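Long-range contact in SPbeta prophage-derived aminoglycoside N(3')-acetyltransferase-like protein YokD (Bacillus subtilis, PDB 2NYG), which probably transfers an acetyl group from acetyl-coenzyme A to an amine, as in aminoglycoside 3-N-acetyltransferases, and may contribute to antibiotic resistance: residues V33-S38 with Y170-G175. Residues are numbered along the deposited sequence; the frame is centred on the assembly and turned at random.
With COA (coenzyme A), chain G.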
loop_
_atom_site.group_PDB
_atom_site.type_symbol
_atom_site.label_atom_id
_atom_site.label_comp_id
_atom_site.label_asym_id
_atom_site.label_seq_id
_atom_site.Cartn_x
_atom_site.Cartn_y
_atom_site.Cartn_z
ATOM N N VAL A 33 -13.502 3.890 -16.652
ATOM C CA VAL A 33 -14.048 4.557 -15.484
ATOM C C VAL A 33 -13.049 5.042 -14.438
ATOM O O VAL A 33 -12.138 4.320 -14.029
ATOM C CB VAL A 33 -15.107 3.629 -14.803
ATOM C CG1 VAL A 33 -14.469 2.326 -14.387
ATOM C CG2 VAL A 33 -15.745 4.325 -13.624
ATOM N N LEU A 34 -13.235 6.285 -14.014
ATOM C CA LEU A 34 -12.410 6.878 -12.974
ATOM C C LEU A 34 -13.114 6.538 -11.651
ATOM O O LEU A 34 -14.295 6.860 -11.467
ATOM C CB LEU A 34 -12.333 8.394 -13.151
ATOM C CG LEU A 34 -11.401 9.171 -12.217
ATOM C CD1 LEU A 34 -9.961 8.709 -12.415
ATOM C CD2 LEU A 34 -11.538 10.655 -12.505
ATOM N N VAL A 35 -12.380 5.896 -10.740
ATOM C CA VAL A 35 -12.921 5.462 -9.452
ATOM C C VAL A 35 -12.403 6.187 -8.210
ATOM O O VAL A 35 -11.208 6.446 -8.064
ATOM C CB VAL A 35 -12.661 3.943 -9.225
ATOM C CG1 VAL A 35 -13.456 3.438 -8.034
ATOM C CG2 VAL A 35 -13.034 3.159 -10.459
ATOM N N HIS A 36 -13.328 6.477 -7.304
ATOM C CA HIS A 36 -13.047 7.125 -6.037
ATOM C C HIS A 36 -13.739 6.215 -5.030
ATOM O O HIS A 36 -14.964 6.137 -4.971
ATOM C CB HIS A 36 -13.648 8.508 -6.050
ATOM C CG HIS A 36 -13.184 9.342 -7.199
ATOM N ND1 HIS A 36 -11.915 9.872 -7.264
ATOM C CD2 HIS A 36 -13.809 9.717 -8.339
ATOM C CE1 HIS A 36 -11.779 10.538 -8.394
ATOM N NE2 HIS A 36 -12.913 10.459 -9.063
ATOM N N SER A 37 -12.944 5.522 -4.233
ATOM C CA SER A 37 -13.500 4.556 -3.300
ATOM C C SER A 37 -13.290 4.764 -1.815
ATOM O O SER A 37 -12.580 5.660 -1.381
ATOM C CB SER A 37 -12.971 3.170 -3.675
ATOM O OG SER A 37 -11.580 3.221 -3.961
ATOM N N SER A 38 -13.942 3.895 -1.057
ATOM C CA SER A 38 -13.876 3.834 0.394
ATOM C C SER A 38 -14.035 2.348 0.686
ATOM O O SER A 38 -15.151 1.812 0.662
ATOM C CB SER A 38 -15.030 4.593 1.046
ATOM O OG SER A 38 -15.264 4.130 2.373
ATOM N N TYR A 170 -16.523 7.330 -17.471
ATOM C CA TYR A 170 -17.486 7.493 -16.401
ATOM C C TYR A 170 -16.756 7.651 -15.093
ATOM O O TYR A 170 -15.601 7.249 -14.965
ATOM C CB TYR A 170 -18.434 6.292 -16.314
ATOM C CG TYR A 170 -19.332 6.134 -17.517
ATOM C CD1 TYR A 170 -18.835 5.637 -18.717
ATOM C CD2 TYR A 170 -20.667 6.525 -17.469
ATOM C CE1 TYR A 170 -19.644 5.532 -19.845
ATOM C CE2 TYR A 170 -21.491 6.425 -18.592
ATOM C CZ TYR A 170 -20.975 5.922 -19.778
ATOM O OH TYR A 170 -21.795 5.752 -20.871
ATOM N N VAL A 171 -17.426 8.264 -14.130
ATOM C CA VAL A 171 -16.862 8.428 -12.804
ATOM C C VAL A 171 -17.635 7.447 -11.928
ATOM O O VAL A 171 -18.828 7.244 -12.118
ATOM C CB VAL A 171 -17.058 9.865 -12.260
ATOM C CG1 VAL A 171 -16.490 9.968 -10.850
ATOM C CG2 VAL A 171 -16.372 10.856 -13.152
ATOM N N LEU A 172 -16.952 6.799 -11.000
ATOM C CA LEU A 172 -17.623 5.867 -10.112
ATOM C C LEU A 172 -17.286 6.249 -8.686
ATOM O O LEU A 172 -16.136 6.174 -8.272
ATOM C CB LEU A 172 -17.171 4.426 -10.366
ATOM C CG LEU A 172 -17.601 3.429 -9.279
ATOM C CD1 LEU A 172 -19.107 3.414 -9.178
ATOM C CD2 LEU A 172 -17.081 2.045 -9.581
ATOM N N LEU A 173 -18.285 6.693 -7.943
ATOM C CA LEU A 173 -18.062 7.042 -6.564
ATOM C C LEU A 173 -18.538 5.809 -5.820
ATOM O O LEU A 173 -19.733 5.540 -5.722
ATOM C CB LEU A 173 -18.873 8.282 -6.174
ATOM C CG LEU A 173 -18.548 9.553 -6.962
ATOM C CD1 LEU A 173 -19.444 10.684 -6.514
ATOM C CD2 LEU A 173 -17.108 9.923 -6.764
ATOM N N LEU A 174 -17.575 5.038 -5.334
ATOM C CA LEU A 174 -17.851 3.806 -4.605
ATOM C C LEU A 174 -17.698 4.106 -3.122
ATOM O O LEU A 174 -16.621 4.004 -2.544
ATOM C CB LEU A 174 -16.875 2.726 -5.079
ATOM C CG LEU A 174 -16.770 1.330 -4.488
ATOM C CD1 LEU A 174 -18.106 0.761 -4.123
ATOM C CD2 LEU A 174 -16.083 0.475 -5.530
ATOM N N GLY A 175 -18.795 4.503 -2.512
ATOM C CA GLY A 175 -18.723 4.837 -1.116
ATOM C C GLY A 175 -18.242 6.261 -0.911
ATOM O O GLY A 175 -18.163 6.699 0.219
HETATM N N1A COA G . -13.890 -4.725 4.228
HETATM C C2A COA G . -14.299 -3.430 4.574
HETATM N N3A COA G . -13.400 -2.590 5.199
HETATM C C4A COA G . -12.119 -3.015 5.483
HETATM C C5A COA G . -11.664 -4.304 5.148
HETATM C C6A COA G . -12.571 -5.172 4.517
HETATM N N6A COA G . -12.205 -6.402 4.179
HETATM N N7A COA G . -10.365 -4.422 5.551
HETATM C C8A COA G . -10.002 -3.237 6.125
HETATM N N9A COA G . -11.107 -2.363 6.079
HETATM C C1B COA G . -11.246 -0.972 6.575
HETATM C C2B COA G . -10.203 -0.473 7.615
HETATM O O2B COA G . -10.353 -1.042 8.934
HETATM C C3B COA G . -10.427 1.028 7.595
HETATM O O3B COA G . -11.510 1.232 8.553
HETATM P P3B COA G . -11.501 2.323 9.769
HETATM O O7A COA G . -10.194 3.154 9.735
HETATM O O8A COA G . -11.507 1.605 11.098
HETATM O O9A COA G . -12.730 3.188 9.641
HETATM C C4B COA G . -10.839 1.337 6.130
HETATM O O4B COA G . -11.298 0.077 5.591
HETATM C C5B COA G . -9.678 1.877 5.227
HETATM O O5B COA G . -10.260 2.103 3.908
HETATM P P1A COA G . -9.984 3.464 3.141
HETATM O O1A COA G . -10.700 3.494 1.830
HETATM O O2A COA G . -8.474 3.666 2.949
HETATM O O3A COA G . -10.497 4.513 4.160
HETATM P P2A COA G . -12.028 4.895 4.449
HETATM O O4A COA G . -12.303 4.626 5.886
HETATM O O5A COA G . -13.026 4.133 3.582
HETATM O O6A COA G . -11.956 6.469 4.036
HETATM C CBP COA G . -11.639 7.884 1.956
HETATM C CCP COA G . -12.540 6.952 2.820
HETATM C CDP COA G . -10.566 8.577 2.833
HETATM C CEP COA G . -11.013 6.996 0.857
HETATM C CAP COA G . -12.521 9.067 1.430
HETATM O OAP COA G . -13.843 8.899 1.991
HETATM C C9P COA G . -12.653 9.167 -0.110
HETATM O O9P COA G . -13.922 9.061 -0.592
HETATM N N8P COA G . -11.635 9.322 -0.997
HETATM C C7P COA G . -11.848 9.216 -2.458
HETATM C C6P COA G . -10.825 8.408 -3.268
#
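His36 and Leu173 are paired across two parallel strands, and their side chains share one face of the sheet with Leu34 and Val171. CD2 of the His36 ring lies 3.7 Å from Leu173 CD2, which approaches at a slant. Val171 CG1 meets the same ring atom at the edge, in the ring plane, also at 3.7 Å. With CG anti to the carbonyl carbon (chi1 -56°), the ring stands beside its backbone N and turns CD2 to both. C6P of the coenzyme A pantetheine arm lies 3.8 Å from His36 CA, off the ring edge.

On the opposite face, Val33 CG2 packs on Leu172 CB at 3.6 Å. Val35 CG1 runs beside Leu172 CD2 at 4.2 Å. In the parallel backbone ladder, Leu34 N donates a hydrogen bond to Tyr170 O and Leu34 O accepts one from Leu172 N. Two residues on, His36 N donates to Leu172 O (3.0 Å) and His36 O accepts from Leu174 N.

Ser38 OG donates to O5A, a coenzyme A diphosphate oxygen, just before the coenzyme-binding run Leu39 to Val45. Both strands are inner ones of the mixed sheet, flanked by 65-69 and 245-251. Helix 252-268 covers Leu34 and Val171 through Leu252.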